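PDB 4FE9: outer membrane protein SusF from Bacteroides thetaiotaomicron, which binds starch at the surface of the cell through carbohydrate-binding modules, before the glycan is transported into the periplasm for degradation. Local coordinates for residues D331-S336 with G348-Y353; N280-L285 with Q312-N317; D425-E430 with A439-G444. All blocks are in the same frame, centred on the assembly; numbering follows the deposited sequence.

Interaction 1 (D331-S336 with G348-Y353); sequences DLAGLS and GWYLVY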
loop_
_atom_site.group_PDB
_atom_site.type_symbol
_atom_site.label_atom_id
_atom_site.label_comp_id
_atom_site.label_asym_id
_atom_site.label_seq_id
_atom_site.Cartn_x
_atom_site.Cartn_y
_atom_site.Cartn_z
ATOM N N ASP A 331 11.583 -11.908 -9.902
ATOM C CA ASP A 331 12.801 -12.681 -10.112
ATOM C C ASP A 331 12.504 -14.163 -10.138
ATOM O O ASP A 331 12.998 -14.889 -11.008
ATOM C CB ASP A 331 13.812 -12.390 -8.997
ATOM C CG ASP A 331 14.462 -11.018 -9.140
ATOM O OD1 ASP A 331 15.140 -10.580 -8.192
ATOM O OD2 ASP A 331 14.236 -10.355 -10.177
ATOM N N LEU A 332 11.767 -14.641 -9.132
ATOM C CA LEU A 332 11.515 -16.071 -9.015
ATOM C C LEU A 332 10.843 -16.629 -10.270
ATOM O O LEU A 332 11.246 -17.678 -10.789
ATOM C CB LEU A 332 10.688 -16.384 -7.761
ATOM C CG LEU A 332 10.297 -17.860 -7.647
ATOM C CD1 LEU A 332 11.515 -18.699 -7.273
ATOM C CD2 LEU A 332 9.130 -18.066 -6.633
ATOM N N ALA A 333 9.872 -15.901 -10.810
ATOM C CA ALA A 333 9.029 -16.455 -11.874
ATOM C C ALA A 333 9.240 -15.750 -13.195
ATOM O O ALA A 333 8.571 -16.043 -14.192
ATOM C CB ALA A 333 7.530 -16.394 -11.469
ATOM N N GLY A 334 10.096 -14.744 -13.181
ATOM C CA GLY A 334 10.380 -13.978 -14.385
ATOM C C GLY A 334 9.186 -13.221 -14.881
ATOM O O GLY A 334 8.914 -13.213 -16.078
ATOM N N LEU A 335 8.485 -12.527 -13.967
ATOM C CA LEU A 335 7.171 -11.923 -14.304
ATOM C C LEU A 335 7.358 -10.598 -15.055
ATOM O O LEU A 335 8.199 -9.798 -14.689
ATOM C CB LEU A 335 6.344 -11.669 -13.023
ATOM C CG LEU A 335 5.957 -12.874 -12.162
ATOM C CD1 LEU A 335 5.318 -12.384 -10.860
ATOM C CD2 LEU A 335 4.979 -13.805 -12.957
ATOM N N SER A 336 6.463 -10.297 -15.976
ATOM C CA SER A 336 6.460 -8.975 -16.570
ATOM C C SER A 336 5.094 -8.557 -17.070
ATOM O O SER A 336 4.160 -9.371 -17.149
ATOM C CB SER A 336 7.485 -8.906 -17.731
ATOM O OG SER A 336 7.024 -9.648 -18.860
ATOM N N GLY A 348 7.130 -23.418 -14.650
ATOM C CA GLY A 348 7.177 -24.142 -13.369
ATOM C C GLY A 348 5.853 -24.128 -12.614
ATOM O O GLY A 348 4.855 -23.576 -13.092
ATOM N N TRP A 349 5.811 -24.903 -11.528
ATOM C CA TRP A 349 4.736 -24.838 -10.535
ATOM C C TRP A 349 4.990 -23.688 -9.594
ATOM O O TRP A 349 6.075 -23.584 -9.023
ATOM C CB TRP A 349 4.657 -26.165 -9.737
ATOM C CG TRP A 349 4.077 -27.330 -10.556
ATOM C CD1 TRP A 349 4.777 -28.257 -11.284
ATOM C CD2 TRP A 349 2.688 -27.632 -10.763
ATOM N NE1 TRP A 349 3.903 -29.037 -12.022
ATOM C CE2 TRP A 349 2.624 -28.755 -11.619
ATOM C CE3 TRP A 349 1.495 -27.098 -10.260
ATOM C CZ2 TRP A 349 1.416 -29.319 -12.021
ATOM C CZ3 TRP A 349 0.301 -27.679 -10.633
ATOM C CH2 TRP A 349 0.267 -28.778 -11.511
ATOM N N TYR A 350 3.953 -22.882 -9.350
ATOM C CA TYR A 350 4.046 -21.757 -8.414
ATOM C C TYR A 350 2.826 -21.717 -7.486
ATOM O O TYR A 350 1.720 -21.989 -7.913
ATOM C CB TYR A 350 4.119 -20.443 -9.199
ATOM C CG TYR A 350 5.365 -20.324 -10.085
ATOM C CD1 TYR A 350 6.607 -20.090 -9.534
ATOM C CD2 TYR A 350 5.277 -20.458 -11.459
ATOM C CE1 TYR A 350 7.743 -20.004 -10.332
ATOM C CE2 TYR A 350 6.405 -20.351 -12.266
ATOM C CZ TYR A 350 7.626 -20.106 -11.693
ATOM O OH TYR A 350 8.764 -20.023 -12.492
ATOM N N LEU A 351 3.059 -21.424 -6.221
ATOM C CA LEU A 351 2.014 -20.893 -5.334
ATOM C C LEU A 351 1.718 -19.439 -5.678
ATOM O O LEU A 351 2.583 -18.557 -5.501
ATOM C CB LEU A 351 2.435 -21.003 -3.853
ATOM C CG LEU A 351 1.344 -20.555 -2.831
ATOM C CD1 LEU A 351 1.388 -21.349 -1.537
ATOM C CD2 LEU A 351 1.415 -19.107 -2.534
ATOM N N VAL A 352 0.553 -19.208 -6.279
ATOM C CA VAL A 352 0.108 -17.879 -6.587
ATOM C C VAL A 352 -0.719 -17.308 -5.420
ATOM O O VAL A 352 -1.666 -17.956 -4.938
ATOM C CB VAL A 352 -0.742 -17.891 -7.838
ATOM C CG1 VAL A 352 -1.282 -16.518 -8.116
ATOM C CG2 VAL A 352 0.099 -18.387 -9.052
ATOM N N TYR A 353 -0.337 -16.130 -4.943
ATOM C CA TYR A 353 -1.048 -15.450 -3.864
ATOM C C TYR A 353 -1.554 -14.084 -4.332
ATOM O O TYR A 353 -0.788 -13.307 -4.908
ATOM C CB TYR A 353 -0.111 -15.293 -2.680
ATOM C CG TYR A 353 -0.617 -14.400 -1.579
ATOM C CD1 TYR A 353 -0.413 -13.030 -1.623
ATOM C CD2 TYR A 353 -1.203 -14.938 -0.441
ATOM C CE1 TYR A 353 -0.801 -12.206 -0.566
ATOM C CE2 TYR A 353 -1.582 -14.140 0.613
ATOM C CZ TYR A 353 -1.398 -12.768 0.536
ATOM O OH TYR A 353 -1.811 -11.965 1.574
#
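Segment 348-353, the first part of strand 348-357, meets Leu332 and Ala333, at the end of the helix 327-333, through the phenol of Tyr350. At the start of the strand, Gly348 is tied by backbone bonding to Phe301, and the next residue, Trp349, sends its indole to Tyr300 and Phe401 instead of the helix. Tyr350 then brings its ring under Ala333: CB of Ala333 stands 3.7 Å above the ring plane, displaced toward the rim, and 4.0 Å from the centroid, a CH-pi contact 24° off the ring normal. A chi1 of -63° sets CG of Tyr350 beside its own backbone N, directing the ring at the helix end. Leu332 is more peripheral, its CG 4.3 Å from Tyr350 CE1. Tyr350 OH lies 3.6 Å from Ala333 CA, but its hydrogen bond goes to Ile346 O, which fixes the far end of the ring. A serine at Tyr350 would probably leave the methyl of Ala333 without its aromatic face and Ile346 O without the hydroxyl. Farther along, Val352 reaches Phe365, which Ala333 also touches. This is a short helix packed by its C-terminal end on an antiparallel sheet of the second carbohydrate-binding module.

Interaction 2 (N280-L285 with Q312-N317); sequences NAWKAL and QANWGN. With GLC (alpha-D-glucopyranose), chain C; EDO (1,2-ethanediol), chain H; EDO (1,2-ethanediol), chain F.
The CA atoms of Trp282 and Ala313 are the nearest pair across the contact, 5.5 Å apart, where the chain folds through an inverse gamma turn centred on Ala313. The indole of Trp282 lies flat against this turn: Ala313 C sits 3.4 Å above the ring plane, over its centre, and Asn314 N comes over the same face nearer the rim. The methyl of Ala313 adds an apolar contact at the near end of the side chain, CB to Trp282 CG 3.7 Å. Although Trp282 NE1 passes close to Ala313 O, the angle is poor, and the N-H is given to Gly273 O.

At its far end, the indole points its edge at the face of Trp315, an edge-to-face pair with six-membered ring centroids 5.2 Å apart and planes at 66°. Trp315 is thus sandwiched: Trp282 CH2 backs one face, and on the opposite face the glucose C4 lies 3.9 Å above the ring plane, over its centre. The indole N-H of Trp315 (NE1) is held by Trp272 O, while Lys308 and Asp318 hydrogen-bond the sugar.

Gln312, bent at chi2 (-75°), braces the loop from within, its NE2 donating to both Asn314 O and Gly316 O at 2.9 Å each. Both oxygens lie in its amide plane, but Gly316 O is met on a lone pair and Asn314 O from above its carbonyl plane.

The contact bridges strand 264-267, which lies between 283-287 and 306-310 in the sheet: Trp282 and Trp315 both touch Thr266, and from 306-310 Ala310 packs on Trp282 and Lys308 on Trp315.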
loop_
_atom_site.group_PDB
_atom_site.type_symbol
_atom_site.label_atom_id
_atom_site.label_comp_id
_atom_site.label_asym_id
_atom_site.label_seq_id
_atom_site.Cartn_x
_atom_site.Cartn_y
_atom_site.Cartn_z
ATOM N N ASN A 280 -13.200 -24.936 -17.528
ATOM C CA ASN A 280 -12.129 -25.153 -18.489
ATOM C C ASN A 280 -11.370 -23.860 -18.809
ATOM O O ASN A 280 -10.138 -23.853 -18.881
ATOM C CB ASN A 280 -12.688 -25.805 -19.775
ATOM C CG ASN A 280 -12.934 -27.324 -19.610
ATOM O OD1 ASN A 280 -12.133 -28.041 -18.970
ATOM N ND2 ASN A 280 -14.055 -27.800 -20.142
ATOM N N ALA A 281 -12.101 -22.753 -18.876
ATOM C CA ALA A 281 -11.499 -21.466 -19.160
ATOM C C ALA A 281 -11.094 -20.664 -17.880
ATOM O O ALA A 281 -10.263 -19.760 -17.956
ATOM C CB ALA A 281 -12.407 -20.660 -20.027
ATOM N N TRP A 282 -11.704 -20.996 -16.728
ATOM C CA TRP A 282 -11.568 -20.173 -15.482
ATOM C C TRP A 282 -11.222 -21.026 -14.285
ATOM O O TRP A 282 -11.982 -21.920 -13.931
ATOM C CB TRP A 282 -12.853 -19.429 -15.194
ATOM C CG TRP A 282 -13.232 -18.501 -16.248
ATOM C CD1 TRP A 282 -13.977 -18.781 -17.345
ATOM C CD2 TRP A 282 -12.776 -17.144 -16.404
ATOM N NE1 TRP A 282 -14.065 -17.667 -18.158
ATOM C CE2 TRP A 282 -13.360 -16.642 -17.585
ATOM C CE3 TRP A 282 -11.989 -16.288 -15.619
ATOM C CZ2 TRP A 282 -13.214 -15.314 -17.987
ATOM C CZ3 TRP A 282 -11.846 -14.966 -16.013
ATOM C CH2 TRP A 282 -12.405 -14.507 -17.224
ATOM N N LYS A 283 -10.079 -20.757 -13.656
ATOM C CA LYS A 283 -9.639 -21.535 -12.512
ATOM C C LYS A 283 -9.935 -20.777 -11.209
ATOM O O LYS A 283 -9.401 -19.689 -10.985
ATOM C CB LYS A 283 -8.141 -21.805 -12.594
ATOM C CG LYS A 283 -7.664 -22.439 -13.934
ATOM C CD LYS A 283 -7.923 -23.927 -13.946
ATOM C CE LYS A 283 -8.991 -24.268 -14.955
ATOM N NZ LYS A 283 -8.827 -25.651 -15.515
ATOM N N ALA A 284 -10.719 -21.383 -10.335
ATOM C CA ALA A 284 -10.993 -20.796 -9.011
ATOM C C ALA A 284 -9.729 -20.801 -8.155
ATOM O O ALA A 284 -8.960 -21.759 -8.194
ATOM C CB ALA A 284 -12.131 -21.562 -8.323
ATOM N N LEU A 285 -9.412 -19.670 -7.524
ATOM C CA LEU A 285 -8.449 -19.681 -6.401
ATOM C C LEU A 285 -9.139 -19.941 -5.063
ATOM O O LEU A 285 -10.324 -19.837 -4.956
ATOM C CB LEU A 285 -7.658 -18.374 -6.332
ATOM C CG LEU A 285 -6.534 -18.243 -7.379
ATOM C CD1 LEU A 285 -7.145 -17.820 -8.761
ATOM C CD2 LEU A 285 -5.466 -17.234 -6.896
ATOM N N GLN A 312 -15.362 -12.976 -10.970
ATOM C CA GLN A 312 -16.234 -14.065 -11.368
ATOM C C GLN A 312 -15.554 -14.794 -12.526
ATOM O O GLN A 312 -14.451 -14.406 -12.928
ATOM C CB GLN A 312 -17.589 -13.536 -11.789
ATOM C CG GLN A 312 -17.565 -12.665 -13.073
ATOM C CD GLN A 312 -17.005 -11.259 -12.826
ATOM O OE1 GLN A 312 -17.541 -10.505 -12.015
ATOM N NE2 GLN A 312 -16.046 -10.853 -13.650
ATOM N N ALA A 313 -16.156 -15.911 -12.976
ATOM C CA ALA A 313 -15.592 -16.736 -14.044
ATOM C C ALA A 313 -15.952 -16.119 -15.403
ATOM O O ALA A 313 -16.682 -16.713 -16.196
ATOM C CB ALA A 313 -16.112 -18.193 -13.945
ATOM N N ASN A 314 -15.508 -14.879 -15.612
ATOM C CA ASN A 314 -15.870 -14.112 -16.782
ATOM C C ASN A 314 -15.158 -12.769 -16.742
ATOM O O ASN A 314 -14.653 -12.358 -15.680
ATOM C CB ASN A 314 -17.371 -13.894 -16.847
ATOM C CG ASN A 314 -17.848 -13.547 -18.252
ATOM O OD1 ASN A 314 -17.117 -13.715 -19.218
ATOM N ND2 ASN A 314 -19.082 -13.113 -18.365
ATOM N N TRP A 315 -15.139 -12.063 -17.887
ATOM C CA TRP A 315 -14.461 -10.750 -17.962
ATOM C C TRP A 315 -15.305 -9.704 -17.256
ATOM O O TRP A 315 -16.517 -9.880 -17.108
ATOM C CB TRP A 315 -14.210 -10.353 -19.422
ATOM C CG TRP A 315 -13.242 -11.262 -20.088
ATOM C CD1 TRP A 315 -13.541 -12.244 -20.994
ATOM C CD2 TRP A 315 -11.897 -11.514 -19.673
ATOM N NE1 TRP A 315 -12.408 -12.938 -21.329
ATOM C CE2 TRP A 315 -11.400 -12.558 -20.479
ATOM C CE3 TRP A 315 -11.045 -10.918 -18.745
ATOM C CZ2 TRP A 315 -10.098 -12.982 -20.409
ATOM C CZ3 TRP A 315 -9.757 -11.360 -18.658
ATOM C CH2 TRP A 315 -9.300 -12.414 -19.447
ATOM N N GLY A 316 -14.652 -8.685 -16.704
ATOM C CA GLY A 316 -15.368 -7.618 -15.971
ATOM C C GLY A 316 -14.721 -7.383 -14.614
ATOM O O GLY A 316 -14.630 -8.315 -13.790
ATOM N N ASN A 317 -14.173 -6.185 -14.420
ATOM C CA ASN A 317 -13.392 -5.877 -13.222
ATOM C C ASN A 317 -12.191 -6.797 -13.079
ATOM O O ASN A 317 -11.665 -7.003 -11.988
ATOM C CB ASN A 317 -14.276 -5.950 -11.970
ATOM C CG ASN A 317 -15.404 -4.919 -11.991
ATOM O OD1 ASN A 317 -16.588 -5.265 -12.155
ATOM N ND2 ASN A 317 -15.039 -3.655 -11.899
HETATM C C1 GLC C . -11.696 -7.401 -21.413
HETATM C C2 GLC C . -10.461 -7.631 -20.551
HETATM C C3 GLC C . -9.273 -8.036 -21.394
HETATM C C4 GLC C . -9.628 -9.246 -22.237
HETATM C C5 GLC C . -10.870 -8.963 -23.041
HETATM C C6 GLC C . -11.285 -10.188 -23.850
HETATM O O2 GLC C . -10.148 -6.430 -19.868
HETATM O O3 GLC C . -8.137 -8.335 -20.573
HETATM O O4 GLC C . -8.590 -9.498 -23.148
HETATM O O5 GLC C . -11.954 -8.570 -22.191
HETATM O O6 GLC C . -12.455 -9.841 -24.589
HETATM C C1 EDO H . -20.802 -14.305 -14.109
HETATM O O1 EDO H . -20.315 -15.660 -13.924
HETATM C C2 EDO H . -20.943 -14.007 -15.614
HETATM O O2 EDO H . -20.725 -12.612 -15.871
HETATM C C1 EDO F . -5.480 -24.940 -7.147
HETATM O O1 EDO F . -4.499 -24.894 -6.102
HETATM C C2 EDO F . -6.507 -23.875 -6.850
HETATM O O2 EDO F . -7.542 -23.947 -7.832
#

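Interaction 3 (D425-E430 with A439-G444); sequences DWWKTE and AYRGNG. With EDO (1,2-ethanediol), chain F.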
loop_
_atom_site.group_PDB
_atom_site.type_symbol
_atom_site.label_atom_id
_atom_site.label_comp_id
_atom_site.label_asym_id
_atom_site.label_seq_id
_atom_site.Cartn_x
_atom_site.Cartn_y
_atom_site.Cartn_z
ATOM N N ASP A 425 -0.336 -19.513 11.570
ATOM C CA ASP A 425 -1.592 -19.513 10.831
ATOM C C ASP A 425 -1.507 -20.368 9.566
ATOM O O ASP A 425 -2.228 -20.125 8.580
ATOM C CB ASP A 425 -1.965 -18.086 10.446
ATOM C CG ASP A 425 -2.437 -17.252 11.651
ATOM O OD1 ASP A 425 -2.716 -17.841 12.725
ATOM O OD2 ASP A 425 -2.522 -16.013 11.502
ATOM N N TRP A 426 -0.686 -21.410 9.621
ATOM C CA TRP A 426 -0.612 -22.376 8.518
ATOM C C TRP A 426 -1.996 -22.931 8.165
ATOM O O TRP A 426 -2.285 -23.171 7.004
ATOM C CB TRP A 426 0.323 -23.527 8.891
ATOM C CG TRP A 426 -0.194 -24.357 10.013
ATOM C CD1 TRP A 426 -0.019 -24.127 11.339
ATOM C CD2 TRP A 426 -1.115 -25.456 9.913
ATOM N NE1 TRP A 426 -0.729 -25.054 12.085
ATOM C CE2 TRP A 426 -1.390 -25.893 11.226
ATOM C CE3 TRP A 426 -1.694 -26.142 8.837
ATOM C CZ2 TRP A 426 -2.263 -26.960 11.500
ATOM C CZ3 TRP A 426 -2.549 -27.218 9.105
ATOM C CH2 TRP A 426 -2.806 -27.626 10.423
ATOM N N TRP A 427 -2.876 -23.049 9.168
ATOM C CA TRP A 427 -4.179 -23.727 8.953
ATOM C C TRP A 427 -5.142 -22.833 8.140
ATOM O O TRP A 427 -6.221 -23.258 7.778
ATOM C CB TRP A 427 -4.815 -24.060 10.282
ATOM C CG TRP A 427 -4.822 -22.904 11.209
ATOM C CD1 TRP A 427 -3.858 -22.585 12.124
ATOM C CD2 TRP A 427 -5.805 -21.883 11.292
ATOM N NE1 TRP A 427 -4.167 -21.407 12.740
ATOM C CE2 TRP A 427 -5.343 -20.935 12.234
ATOM C CE3 TRP A 427 -7.015 -21.633 10.611
ATOM C CZ2 TRP A 427 -6.102 -19.815 12.618
ATOM C CZ3 TRP A 427 -7.754 -20.477 10.960
ATOM C CH2 TRP A 427 -7.274 -19.575 11.931
ATOM N N LYS A 428 -4.783 -21.567 7.957
ATOM C CA LYS A 428 -5.585 -20.685 7.094
ATOM C C LYS A 428 -5.559 -21.089 5.621
ATOM O O LYS A 428 -6.352 -20.600 4.820
ATOM C CB LYS A 428 -5.171 -19.235 7.284
ATOM C CG LYS A 428 -5.639 -18.683 8.665
ATOM C CD LYS A 428 -5.099 -17.274 8.959
ATOM C CE LYS A 428 -5.634 -16.793 10.285
ATOM N NZ LYS A 428 -5.588 -15.354 10.398
ATOM N N THR A 429 -4.580 -21.908 5.259
ATOM C CA THR A 429 -4.446 -22.382 3.900
ATOM C C THR A 429 -4.155 -23.871 3.919
ATOM O O THR A 429 -3.069 -24.330 3.527
ATOM C CB THR A 429 -3.308 -21.598 3.099
ATOM O OG1 THR A 429 -2.060 -21.712 3.791
ATOM C CG2 THR A 429 -3.667 -20.093 2.967
ATOM N N GLU A 430 -5.097 -24.635 4.442
ATOM C CA GLU A 430 -4.895 -26.062 4.541
ATOM C C GLU A 430 -5.951 -26.798 3.772
ATOM O O GLU A 430 -6.933 -26.194 3.268
ATOM C CB GLU A 430 -4.822 -26.531 6.014
ATOM C CG GLU A 430 -6.210 -26.536 6.758
ATOM C CD GLU A 430 -6.227 -27.428 7.991
ATOM O OE1 GLU A 430 -5.578 -28.531 7.966
ATOM O OE2 GLU A 430 -6.993 -27.097 8.940
ATOM N N ALA A 439 -9.891 -31.467 -1.235
ATOM C CA ALA A 439 -10.885 -30.608 -0.552
ATOM C C ALA A 439 -10.170 -29.521 0.229
ATOM O O ALA A 439 -9.553 -29.793 1.277
ATOM C CB ALA A 439 -11.753 -31.436 0.401
ATOM N N TYR A 440 -10.334 -28.286 -0.221
ATOM C CA TYR A 440 -9.754 -27.155 0.455
ATOM C C TYR A 440 -10.606 -26.738 1.649
ATOM O O TYR A 440 -11.818 -26.451 1.494
ATOM C CB TYR A 440 -9.630 -25.978 -0.516
ATOM C CG TYR A 440 -8.692 -26.254 -1.652
ATOM C CD1 TYR A 440 -7.327 -26.219 -1.459
ATOM C CD2 TYR A 440 -9.174 -26.701 -2.890
ATOM C CE1 TYR A 440 -6.453 -26.554 -2.478
ATOM C CE2 TYR A 440 -8.305 -27.042 -3.917
ATOM C CZ TYR A 440 -6.945 -26.919 -3.721
ATOM O OH TYR A 440 -6.054 -27.196 -4.757
ATOM N N ARG A 441 -9.936 -26.417 2.746
ATOM C CA ARG A 441 -10.646 -25.905 3.910
ATOM C C ARG A 441 -11.263 -24.551 3.589
ATOM O O ARG A 441 -12.424 -24.299 3.904
ATOM C CB ARG A 441 -9.724 -25.803 5.128
ATOM C CG ARG A 441 -10.354 -24.996 6.286
ATOM C CD ARG A 441 -9.665 -25.299 7.613
ATOM N NE ARG A 441 -10.188 -24.419 8.671
ATOM C CZ ARG A 441 -9.703 -24.360 9.902
ATOM N NH1 ARG A 441 -10.357 -23.658 10.840
ATOM N NH2 ARG A 441 -8.648 -25.111 10.235
ATOM N N GLY A 442 -10.474 -23.655 2.994
ATOM C CA GLY A 442 -10.968 -22.350 2.656
ATOM C C GLY A 442 -11.364 -21.560 3.900
ATOM O O GLY A 442 -10.665 -21.621 4.924
ATOM N N ASN A 443 -12.567 -20.974 3.867
ATOM C CA ASN A 443 -13.136 -20.267 5.039
ATOM C C ASN A 443 -13.816 -21.127 6.092
ATOM O O ASN A 443 -14.423 -20.584 7.026
ATOM C CB ASN A 443 -14.108 -19.173 4.603
ATOM C CG ASN A 443 -13.410 -18.022 3.965
ATOM O OD1 ASN A 443 -12.425 -17.495 4.507
ATOM N ND2 ASN A 443 -13.857 -17.647 2.776
ATOM N N GLY A 444 -13.839 -22.441 5.879
ATOM C CA GLY A 444 -14.603 -23.345 6.737
ATOM C C GLY A 444 -13.800 -23.670 7.988
ATOM O O GLY A 444 -12.654 -23.198 8.145
HETATM C C1 EDO F . -5.480 -24.940 -7.147
HETATM O O1 EDO F . -4.499 -24.894 -6.102
HETATM C C2 EDO F . -6.507 -23.875 -6.850
HETATM O O2 EDO F . -7.542 -23.947 -7.832
HETATM O O HOH W 1 -7.894 -24.069 2.128
#
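Glu430 and Arg441 form the central salt bridge, NH2 of Arg441 to OE2 of Glu430 at 2.9 Å, with an N-H...O angle of 155°. The carboxylate oxygen uses its anti lone pair and lies at the guanidinium edge, close to its plane, though the two flat groups are turned 42° apart. Each charge has a second mate: Glu430 OE1 pairs with Arg413 and Arg441 NH2 with Asp446, a network that would probably keep both groups charged. Arg441 NE donates to Gly444 O at 2.8 Å, since the turn brings Gly444 O to the edge of the extended side chain, and the guanidinium is fixed along two edges. With CG of Arg441 opposite its backbone N (chi1 168°), the straight chain carries the guanidinium to Glu430 and Trp427.

The backbones add Arg441 N to Glu430 O at 3.1 Å. A water extends this link, donating to Glu430 O and accepting from Gly442 N (2.8 Å).

Outward from the charges, Trp427 covers a face of the guanidinium, its CE3 3.6 Å above that plane toward the rim. Behind it, Lys428 CG lies 3.6 Å above the plane of the Trp427 ring, while Trp427 CB rests over the centre of the Trp426 ring.

A type II' turn runs from Arg441 to Gly444, with Gly442 at the position of positive phi, closed by Gly444 N to Arg441 O at 3.1 Å. It leaves the open end of the hairpin 430-434/437-440 in the third carbohydrate-binding module, where Asn289 of the second module bonds Gly442 O and Lys428: an intermodule junction.

Interactions 1 and 2 both reach the same antiparallel sheet of the second carbohydrate-binding module, their centres 20 Å apart and nearest atoms about 4 Å. Interaction 2 contributes Trp315 to the glycan pocket, with Trp272, Lys308, Asp318 and Asn341; interaction 1 lies away from it. Interaction 3 sits in the third module, centred 22 Å from interaction 1 and 21 Å from interaction 2, with the Glu430 side chain about 13 Å from the bound sodium. One ethanediol, probably from the crystallisation liquor, spans the module boundary, hydrogen-bonded to Ala284 O of interaction 2 and Tyr440 OH of interaction 3, although these two contacts approach no nearer than about 7 Å.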